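Long-range contacts in HTPA Reductase (Selaginella moellendorffii, PDB 5U5N), which probably catalyses the NAD(P)H-dependent reduction of 4-hydroxy-tetrahydrodipicolinate to tetrahydrodipicolinate, a step on the diaminopimelate route to lysine: residues A[135-140]-A[174-179]; A[159-164]-A[205-210]; A[217-222]-A[232-237]. One frame throughout, in Å; residues are numbered along the deposited sequence.

Interaction 1: A[135-140]-A[174-179]; sequences AFVAAM and LAVISS
F136 opens the contact by sending its aromatic ring to V176 of the neighbouring helix. The side chains cross at about a right angle, and CE2 of F136 comes within 4.1 Å of CG2 of V176. The same ring also meets H235 of the adjoining sheet and touches F231 of the second subunit, which makes F136 a shared element of helix pair, sheet and dimer interface. V137, one residue on, uses both of its methyl groups. With CG1 anti to the backbone N (chi1 166°), the two branches diverge toward successive residues of 174-179: CG1 meets CB of A175 at 4.1 Å, and CG2 meets CG2 of V176 at 3.8 Å. The two segments run almost parallel, at 20°, with axes 9.2 Å apart. This pair of helices, 131-146 and 171-182, belongs to the C-terminal domain of the DapB family, where V176 and F136 both face the mixed beta sheet. Polar groups between the segments are bridged by one water. It donates a hydrogen bond of 2.7 Å to V137 O, gives A175 O a weak one, and lies 2.9 Å from S179 OG in a bond of undecided direction, so that a backbone carbonyl of each helix and a serine hydroxyl share one molecule. M140 comes last. Its side chain sets out toward 174-179, yet the nearest approach is made by its backbone, M140 O lying 3.8 Å from CB of S179; the side chain itself bends back at each torsion and reaches L180 on the facing helix.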
loop_
_atom_site.group_PDB
_atom_site.type_symbol
_atom_site.label_atom_id
_atom_site.label_comp_id
_atom_site.label_asym_id
_atom_site.label_seq_id
_atom_site.Cartn_x
_atom_site.Cartn_y
_atom_site.Cartn_z
ATOM N N ALA A 135 -6.326 7.103 -1.804
ATOM C CA ALA A 135 -6.266 5.643 -2.004
ATOM C C ALA A 135 -5.174 4.979 -1.178
ATOM O O ALA A 135 -5.397 3.867 -0.636
ATOM C CB ALA A 135 -6.073 5.295 -3.483
ATOM N N PHE A 136 -4.006 5.627 -1.120
ATOM C CA PHE A 136 -2.873 5.134 -0.343
ATOM C C PHE A 136 -3.194 5.121 1.143
ATOM O O PHE A 136 -2.920 4.137 1.836
ATOM C CB PHE A 136 -1.625 5.996 -0.564
ATOM C CG PHE A 136 -0.537 5.732 0.423
ATOM C CD1 PHE A 136 0.088 4.466 0.426
ATOM C CD2 PHE A 136 -0.134 6.695 1.355
ATOM C CE1 PHE A 136 1.095 4.169 1.338
ATOM C CE2 PHE A 136 0.899 6.403 2.258
ATOM C CZ PHE A 136 1.503 5.129 2.257
ATOM N N VAL A 137 -3.773 6.225 1.618
ATOM C CA VAL A 137 -4.171 6.357 3.013
ATOM C C VAL A 137 -5.123 5.235 3.382
ATOM O O VAL A 137 -4.959 4.598 4.437
ATOM C CB VAL A 137 -4.802 7.741 3.310
ATOM C CG1 VAL A 137 -5.530 7.767 4.656
ATOM C CG2 VAL A 137 -3.713 8.791 3.304
ATOM N N ALA A 138 -6.080 4.968 2.514
ATOM C CA ALA A 138 -7.163 4.081 2.881
ATOM C C ALA A 138 -6.750 2.616 2.780
ATOM O O ALA A 138 -7.329 1.744 3.487
ATOM C CB ALA A 138 -8.380 4.342 2.034
ATOM N N ALA A 139 -5.758 2.368 1.915
ATOM C CA ALA A 139 -5.152 1.046 1.785
ATOM C C ALA A 139 -4.420 0.726 3.056
ATOM O O ALA A 139 -4.682 -0.328 3.658
ATOM C CB ALA A 139 -4.175 1.013 0.621
ATOM N N MET A 140 -3.506 1.628 3.449
ATOM C CA MET A 140 -2.725 1.449 4.657
ATOM C C MET A 140 -3.617 1.141 5.835
ATOM O O MET A 140 -3.256 0.298 6.622
ATOM C CB MET A 140 -1.878 2.669 4.995
ATOM C CG MET A 140 -0.707 2.938 4.118
ATOM S SD MET A 140 0.479 1.612 3.991
ATOM C CE MET A 140 0.962 1.412 5.704
ATOM N N LEU A 174 -1.110 12.194 9.828
ATOM C CA LEU A 174 -1.702 11.699 11.066
ATOM C C LEU A 174 -2.533 10.466 10.842
ATOM O O LEU A 174 -2.550 9.582 11.689
ATOM C CB LEU A 174 -2.595 12.753 11.733
ATOM C CG LEU A 174 -1.954 14.027 12.273
ATOM C CD1 LEU A 174 -3.057 14.902 12.833
ATOM C CD2 LEU A 174 -0.924 13.670 13.333
ATOM N N ALA A 175 -3.275 10.435 9.743
ATOM C CA ALA A 175 -4.108 9.274 9.448
ATOM C C ALA A 175 -3.232 8.040 9.124
ATOM O O ALA A 175 -3.539 6.919 9.537
ATOM C CB ALA A 175 -5.063 9.569 8.307
ATOM N N VAL A 176 -2.135 8.251 8.420
ATOM C CA VAL A 176 -1.230 7.139 8.106
ATOM C C VAL A 176 -0.542 6.649 9.401
ATOM O O VAL A 176 -0.520 5.439 9.657
ATOM C CB VAL A 176 -0.226 7.504 6.989
ATOM C CG1 VAL A 176 0.843 6.410 6.821
ATOM C CG2 VAL A 176 -0.959 7.735 5.676
ATOM N N ILE A 177 -0.043 7.571 10.227
ATOM C CA ILE A 177 0.548 7.226 11.536
ATOM C C ILE A 177 -0.433 6.424 12.370
ATOM O O ILE A 177 -0.073 5.416 12.954
ATOM C CB ILE A 177 1.021 8.462 12.294
ATOM C CG1 ILE A 177 2.259 9.043 11.618
ATOM C CG2 ILE A 177 1.365 8.126 13.729
ATOM C CD1 ILE A 177 2.380 10.541 11.761
ATOM N N SER A 178 -1.687 6.842 12.387
ATOM C CA SER A 178 -2.699 6.067 13.086
ATOM C C SER A 178 -2.812 4.585 12.622
ATOM O O SER A 178 -3.102 3.681 13.409
ATOM C CB SER A 178 -4.043 6.748 12.957
ATOM O OG SER A 178 -5.053 5.790 13.165
ATOM N N SER A 179 -2.678 4.361 11.329
ATOM C CA SER A 179 -2.669 3.003 10.782
ATOM C C SER A 179 -1.391 2.300 11.213
ATOM O O SER A 179 -1.448 1.165 11.641
ATOM C CB SER A 179 -2.816 3.006 9.251
ATOM O OG SER A 179 -4.134 3.411 8.957
HETATM O O HOH W 1 -4.295 5.411 6.922
#

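Interaction 2: A[159-164]-A[205-210]; sequences TESHQS and MGVPEQ
E160 OE1 is gripped by two groups, through a hydrogen bond from H162 ND1 (2.9 Å, N-H...O 157°) and a salt bridge with R196. The histidine nitrogen reaches it from above the carboxylate plane, 49° out of it, while OE1 lies close to the plane of the imidazole ring. The other oxygen, OE2, accepts the backbone N-H of S170, so the carboxylate is tied at both ends and its rotation should be limited. All this happens on the side of the strand turned away from 205-210. The loop segment meets T159 and S161 instead, together with the backbone between them, and does so chiefly through M205. The methionine chain bends at chi2 (-65°) and again at chi3, which folds its methyl back over the strand. SD touches CG2 of T159 at 3.7 Å. The methyl CE packs on the backbone, 4.0 Å from the N of S161 and close to CA of E160. Nearer the root of the side chain, CG comes within 4.0 Å of CB of S161. An alanine at M205 takes away everything beyond CB and would probably open a gap beside T159 CG2 and S161 CB and leave the backbone N of S161 without the methyl that packs against it. Beyond G206, which turns the chain with a positive phi just after helix 198-203, V207 adds a lighter touch: its CG2 stands 4.1 Å from S161 OG, a hydroxyl hydrogen-bonded to H215 NE2. V207 also rests on F217, one strand further. The arrangement is thus that of a loop laid over one face of the mixed sheet in the C-terminal domain, closing it opposite the side on which E160 and H162 sit.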
loop_
_atom_site.group_PDB
_atom_site.type_symbol
_atom_site.label_atom_id
_atom_site.label_comp_id
_atom_site.label_asym_id
_atom_site.label_seq_id
_atom_site.Cartn_x
_atom_site.Cartn_y
_atom_site.Cartn_z
ATOM N N THR A 159 8.827 11.858 8.132
ATOM C CA THR A 159 9.292 13.157 7.718
ATOM C C THR A 159 8.276 13.710 6.714
ATOM O O THR A 159 7.672 12.953 5.919
ATOM C CB THR A 159 10.696 13.064 7.088
ATOM O OG1 THR A 159 11.598 12.424 7.983
ATOM C CG2 THR A 159 11.272 14.440 6.840
ATOM N N GLU A 160 8.053 15.017 6.791
ATOM C CA GLU A 160 7.193 15.676 5.828
ATOM C C GLU A 160 7.515 17.146 5.644
ATOM O O GLU A 160 7.968 17.817 6.563
ATOM C CB GLU A 160 5.695 15.514 6.194
ATOM C CG GLU A 160 5.234 16.157 7.529
ATOM C CD GLU A 160 4.373 17.419 7.337
ATOM O OE1 GLU A 160 4.924 18.492 6.962
ATOM O OE2 GLU A 160 3.131 17.357 7.539
ATOM N N SER A 161 7.273 17.604 4.428
ATOM C CA SER A 161 7.567 18.938 4.012
ATOM C C SER A 161 6.319 19.596 3.398
ATOM O O SER A 161 5.585 18.995 2.632
ATOM C CB SER A 161 8.715 18.928 3.020
ATOM O OG SER A 161 8.986 20.239 2.592
ATOM N N HIS A 162 6.122 20.845 3.779
ATOM C CA HIS A 162 4.996 21.705 3.353
ATOM C C HIS A 162 5.565 23.116 3.389
ATOM O O HIS A 162 6.620 23.336 4.008
ATOM C CB HIS A 162 3.831 21.635 4.335
ATOM C CG HIS A 162 2.940 20.448 4.146
ATOM N ND1 HIS A 162 3.195 19.221 4.722
ATOM C CD2 HIS A 162 1.787 20.300 3.452
ATOM C CE1 HIS A 162 2.238 18.369 4.387
ATOM N NE2 HIS A 162 1.374 18.999 3.614
ATOM N N GLN A 163 4.873 24.062 2.747
ATOM C CA GLN A 163 5.239 25.485 2.847
ATOM C C GLN A 163 5.421 25.850 4.344
ATOM O O GLN A 163 4.701 25.333 5.239
ATOM C CB GLN A 163 4.189 26.407 2.197
ATOM N N SER A 164 6.432 26.684 4.603
ATOM C CA SER A 164 6.682 27.297 5.913
ATOM C C SER A 164 5.444 27.911 6.608
ATOM O O SER A 164 4.516 28.406 5.943
ATOM C CB SER A 164 7.732 28.423 5.763
ATOM O OG SER A 164 9.014 27.927 5.392
ATOM N N MET A 205 14.527 16.619 0.692
ATOM C CA MET A 205 13.216 16.090 0.312
ATOM C C MET A 205 13.008 16.035 -1.202
ATOM O O MET A 205 12.104 15.366 -1.655
ATOM C CB MET A 205 12.090 16.895 0.977
ATOM C CG MET A 205 12.162 16.922 2.496
ATOM S SD MET A 205 11.914 15.308 3.253
ATOM C CE MET A 205 10.144 15.135 3.090
ATOM N N GLY A 206 13.836 16.715 -1.976
ATOM C CA GLY A 206 13.696 16.752 -3.432
ATOM C C GLY A 206 12.645 17.721 -3.970
ATOM O O GLY A 206 12.251 17.604 -5.130
ATOM N N VAL A 207 12.204 18.683 -3.158
ATOM C CA VAL A 207 11.154 19.597 -3.578
ATOM C C VAL A 207 11.746 20.527 -4.628
ATOM O O VAL A 207 12.808 21.095 -4.375
ATOM C CB VAL A 207 10.583 20.420 -2.406
ATOM C CG1 VAL A 207 9.549 21.462 -2.909
ATOM C CG2 VAL A 207 9.939 19.512 -1.366
ATOM N N PRO A 208 11.108 20.648 -5.819
ATOM C CA PRO A 208 11.628 21.598 -6.819
ATOM C C PRO A 208 11.498 23.045 -6.374
ATOM O O PRO A 208 10.521 23.387 -5.688
ATOM C CB PRO A 208 10.734 21.362 -8.048
ATOM C CG PRO A 208 10.197 19.993 -7.868
ATOM C CD PRO A 208 10.030 19.817 -6.383
ATOM N N GLU A 209 12.449 23.877 -6.804
ATOM C CA GLU A 209 12.571 25.250 -6.324
ATOM C C GLU A 209 11.292 26.047 -6.585
ATOM O O GLU A 209 10.884 26.828 -5.741
ATOM C CB GLU A 209 13.789 25.894 -6.988
ATOM C CG GLU A 209 14.154 27.313 -6.573
ATOM C CD GLU A 209 15.369 27.834 -7.360
ATOM O OE1 GLU A 209 15.884 27.107 -8.255
ATOM O OE2 GLU A 209 15.833 28.977 -7.104
ATOM N N GLN A 210 10.646 25.816 -7.729
ATOM C CA GLN A 210 9.403 26.530 -8.065
ATOM C C GLN A 210 8.208 26.151 -7.165
ATOM O O GLN A 210 7.248 26.918 -7.066
ATOM C CB GLN A 210 9.047 26.325 -9.553
ATOM C CG GLN A 210 8.436 24.980 -9.895
ATOM C CD GLN A 210 8.840 24.436 -11.251
ATOM O OE1 GLN A 210 8.350 24.905 -12.286
ATOM N NE2 GLN A 210 9.738 23.421 -11.243
#

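Interaction 3: A[217-222]-A[232-237]; sequences FHTYKI and EFKHNV
F217 lays its ring against N236, its partner in a non-hydrogen-bonded pair: CB of N236 sits 3.5 Å from the ring centroid, almost on the normal, in a CH-pi contact, and the amide is stacked nearly parallel to the ring. V237 O comes up to the edge of the same ring. On this face, T219 and K234 run side by side, OG1 lying 3.6 Å from CE of the lysine, and K221 reaches alongside E232 for a long salt bridge, NZ to OE2 3.8 Å. The other face carries an aromatic cluster of H218, Y220 and H235. Here H235 adopts the crowded position, CG lying between the backbone N and the carbonyl carbon (chi1 58°), which swings its imidazole across to the facing strand, where one face meets H218 and the rim meets Y220. Toward H218 the rings are inclined by 25° but slid apart, with centroids 4.3 Å distant, and CB of H218 stands over the face of the H235 ring. Toward Y220 the rings meet rim to rim, and NE2 of H235 shares a 3.1 Å hydrogen bond with the tyrosine OH, leaving the donor open. A water joins the imidazoles at their other end, 2.7 Å from H235 ND1, donating to H235 O and held weakly by H218 ND1; H218 NE2 bonds to S170 OG, so that ring is fixed from outside as well. The backbones pair regularly, most tightly where Y220 N donates to F233 O (2.8 Å, 169°). The whole is an antiparallel beta hairpin whose outer strand pairs in turn, antiparallel, with a strand of the second subunit, carrying the sheet across the dimer interface.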
loop_
_atom_site.group_PDB
_atom_site.type_symbol
_atom_site.label_atom_id
_atom_site.label_comp_id
_atom_site.label_asym_id
_atom_site.label_seq_id
_atom_site.Cartn_x
_atom_site.Cartn_y
_atom_site.Cartn_z
ATOM N N PHE A 217 5.088 16.841 0.696
ATOM C CA PHE A 217 5.988 15.699 0.572
ATOM C C PHE A 217 5.977 14.993 1.904
ATOM O O PHE A 217 6.195 15.636 2.953
ATOM C CB PHE A 217 7.412 16.158 0.245
ATOM C CG PHE A 217 7.656 16.485 -1.234
ATOM C CD1 PHE A 217 6.700 17.176 -2.017
ATOM C CD2 PHE A 217 8.883 16.177 -1.828
ATOM C CE1 PHE A 217 6.957 17.489 -3.345
ATOM C CE2 PHE A 217 9.133 16.488 -3.148
ATOM C CZ PHE A 217 8.171 17.144 -3.909
ATOM N N HIS A 218 5.696 13.689 1.873
ATOM C CA HIS A 218 5.728 12.814 3.037
ATOM C C HIS A 218 6.658 11.591 2.789
ATOM O O HIS A 218 6.685 11.048 1.689
ATOM C CB HIS A 218 4.332 12.269 3.310
ATOM C CG HIS A 218 3.275 13.318 3.456
ATOM N ND1 HIS A 218 2.723 13.963 2.377
ATOM C CD2 HIS A 218 2.669 13.827 4.554
ATOM C CE1 HIS A 218 1.827 14.834 2.806
ATOM N NE2 HIS A 218 1.775 14.772 4.125
ATOM N N THR A 219 7.390 11.203 3.828
ATOM C CA THR A 219 8.278 10.044 3.851
ATOM C C THR A 219 8.046 9.294 5.163
ATOM O O THR A 219 8.154 9.890 6.251
ATOM C CB THR A 219 9.759 10.466 3.808
ATOM O OG1 THR A 219 10.029 11.176 2.596
ATOM C CG2 THR A 219 10.687 9.239 3.855
ATOM N N TYR A 220 7.733 8.005 5.068
ATOM C CA TYR A 220 7.562 7.115 6.203
ATOM C C TYR A 220 8.636 6.016 6.096
ATOM O O TYR A 220 8.723 5.328 5.053
ATOM C CB TYR A 220 6.173 6.477 6.187
ATOM C CG TYR A 220 5.029 7.436 5.951
ATOM C CD1 TYR A 220 4.673 7.839 4.671
ATOM C CD2 TYR A 220 4.295 7.955 7.024
ATOM C CE1 TYR A 220 3.624 8.734 4.463
ATOM C CE2 TYR A 220 3.245 8.858 6.818
ATOM C CZ TYR A 220 2.924 9.229 5.541
ATOM O OH TYR A 220 1.902 10.104 5.340
ATOM N N LYS A 221 9.473 5.884 7.125
ATOM C CA LYS A 221 10.484 4.828 7.143
ATOM C C LYS A 221 10.249 3.893 8.311
ATOM O O LYS A 221 10.058 4.336 9.436
ATOM C CB LYS A 221 11.881 5.382 7.268
ATOM C CG LYS A 221 12.140 6.608 6.447
ATOM C CD LYS A 221 13.611 6.966 6.555
ATOM C CE LYS A 221 13.947 8.293 5.878
ATOM N NZ LYS A 221 15.339 8.185 5.301
ATOM N N ILE A 222 10.301 2.599 8.024
ATOM C CA ILE A 222 10.002 1.553 8.985
ATOM C C ILE A 222 11.169 0.554 8.961
ATOM O O ILE A 222 11.442 -0.058 7.912
ATOM C CB ILE A 222 8.678 0.836 8.649
ATOM C CG1 ILE A 222 7.571 1.810 8.225
ATOM C CG2 ILE A 222 8.182 0.064 9.851
ATOM C CD1 ILE A 222 6.279 1.128 7.800
ATOM N N GLU A 232 10.281 1.961 3.030
ATOM C CA GLU A 232 10.118 3.385 2.844
ATOM C C GLU A 232 8.931 3.636 1.906
ATOM O O GLU A 232 8.851 3.026 0.834
ATOM C CB GLU A 232 11.409 4.012 2.352
ATOM C CG GLU A 232 11.336 5.541 2.187
ATOM C CD GLU A 232 12.604 6.129 1.616
ATOM O OE1 GLU A 232 12.888 5.906 0.404
ATOM O OE2 GLU A 232 13.358 6.737 2.410
ATOM N N PHE A 233 8.016 4.519 2.332
ATOM C CA PHE A 233 6.896 4.932 1.518
ATOM C C PHE A 233 6.917 6.453 1.420
ATOM O O PHE A 233 7.094 7.133 2.436
ATOM C CB PHE A 233 5.541 4.508 2.080
ATOM C CG PHE A 233 5.465 3.096 2.498
ATOM C CD1 PHE A 233 5.771 2.066 1.630
ATOM C CD2 PHE A 233 5.066 2.778 3.777
ATOM C CE1 PHE A 233 5.741 0.752 2.055
ATOM C CE2 PHE A 233 5.040 1.470 4.212
ATOM C CZ PHE A 233 5.368 0.453 3.355
ATOM N N LYS A 234 6.768 6.957 0.194
ATOM C CA LYS A 234 6.689 8.370 -0.093
ATOM C C LYS A 234 5.473 8.698 -0.934
ATOM O O LYS A 234 5.146 7.951 -1.873
ATOM C CB LYS A 234 7.877 8.840 -0.906
ATOM C CG LYS A 234 9.161 8.904 -0.153
ATOM C CD LYS A 234 10.256 9.493 -1.019
ATOM C CE LYS A 234 11.522 9.545 -0.196
ATOM N NZ LYS A 234 12.692 9.810 -1.081
ATOM N N HIS A 235 4.866 9.842 -0.633
ATOM C CA HIS A 235 3.914 10.458 -1.524
ATOM C C HIS A 235 4.157 11.968 -1.524
ATOM O O HIS A 235 4.137 12.603 -0.484
ATOM C CB HIS A 235 2.478 10.021 -1.223
ATOM C CG HIS A 235 2.008 10.297 0.172
ATOM N ND1 HIS A 235 1.376 11.467 0.521
ATOM C CD2 HIS A 235 1.965 9.505 1.270
ATOM C CE1 HIS A 235 1.046 11.422 1.800
ATOM N NE2 HIS A 235 1.390 10.234 2.281
ATOM N N ASN A 236 4.508 12.480 -2.704
ATOM C CA ASN A 236 5.027 13.810 -2.912
ATOM C C ASN A 236 4.147 14.525 -3.934
ATOM O O ASN A 236 4.039 14.061 -5.071
ATOM C CB ASN A 236 6.455 13.725 -3.442
ATOM C CG ASN A 236 7.443 13.238 -2.409
ATOM O OD1 ASN A 236 7.138 13.111 -1.209
ATOM N ND2 ASN A 236 8.656 13.003 -2.867
ATOM N N VAL A 237 3.526 15.643 -3.527
ATOM C CA VAL A 237 2.683 16.444 -4.386
ATOM C C VAL A 237 3.278 17.834 -4.580
ATOM O O VAL A 237 3.650 18.474 -3.589
ATOM C CB VAL A 237 1.281 16.605 -3.782
ATOM C CG1 VAL A 237 0.439 17.631 -4.568
ATOM C CG2 VAL A 237 0.589 15.250 -3.780
HETATM O O HOH W 2 1.527 14.121 -0.135
#

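All three contacts belong to the C-terminal domain of the DapB family. Interactions 1 and 2 interleave along the chain, strand 155-162 falling between helices 131-146 and 171-182, and both close before interaction 3 opens. The centres of interactions 1 and 2 lie about 21 Å apart, while interaction 3 sits about 12 Å from each and touches both. Strands 155-162 and 215-223 are neighbours in one sheet, bonded through their backbones at S161 and F217 and at T159 and T219. The helices of interaction 1 pack on one face of that sheet, where V176 meets Y220, and the loop of interaction 2 lies on the other. Interactions 1 and 3 both reach the second subunit, so this domain contributes to the dimer interface.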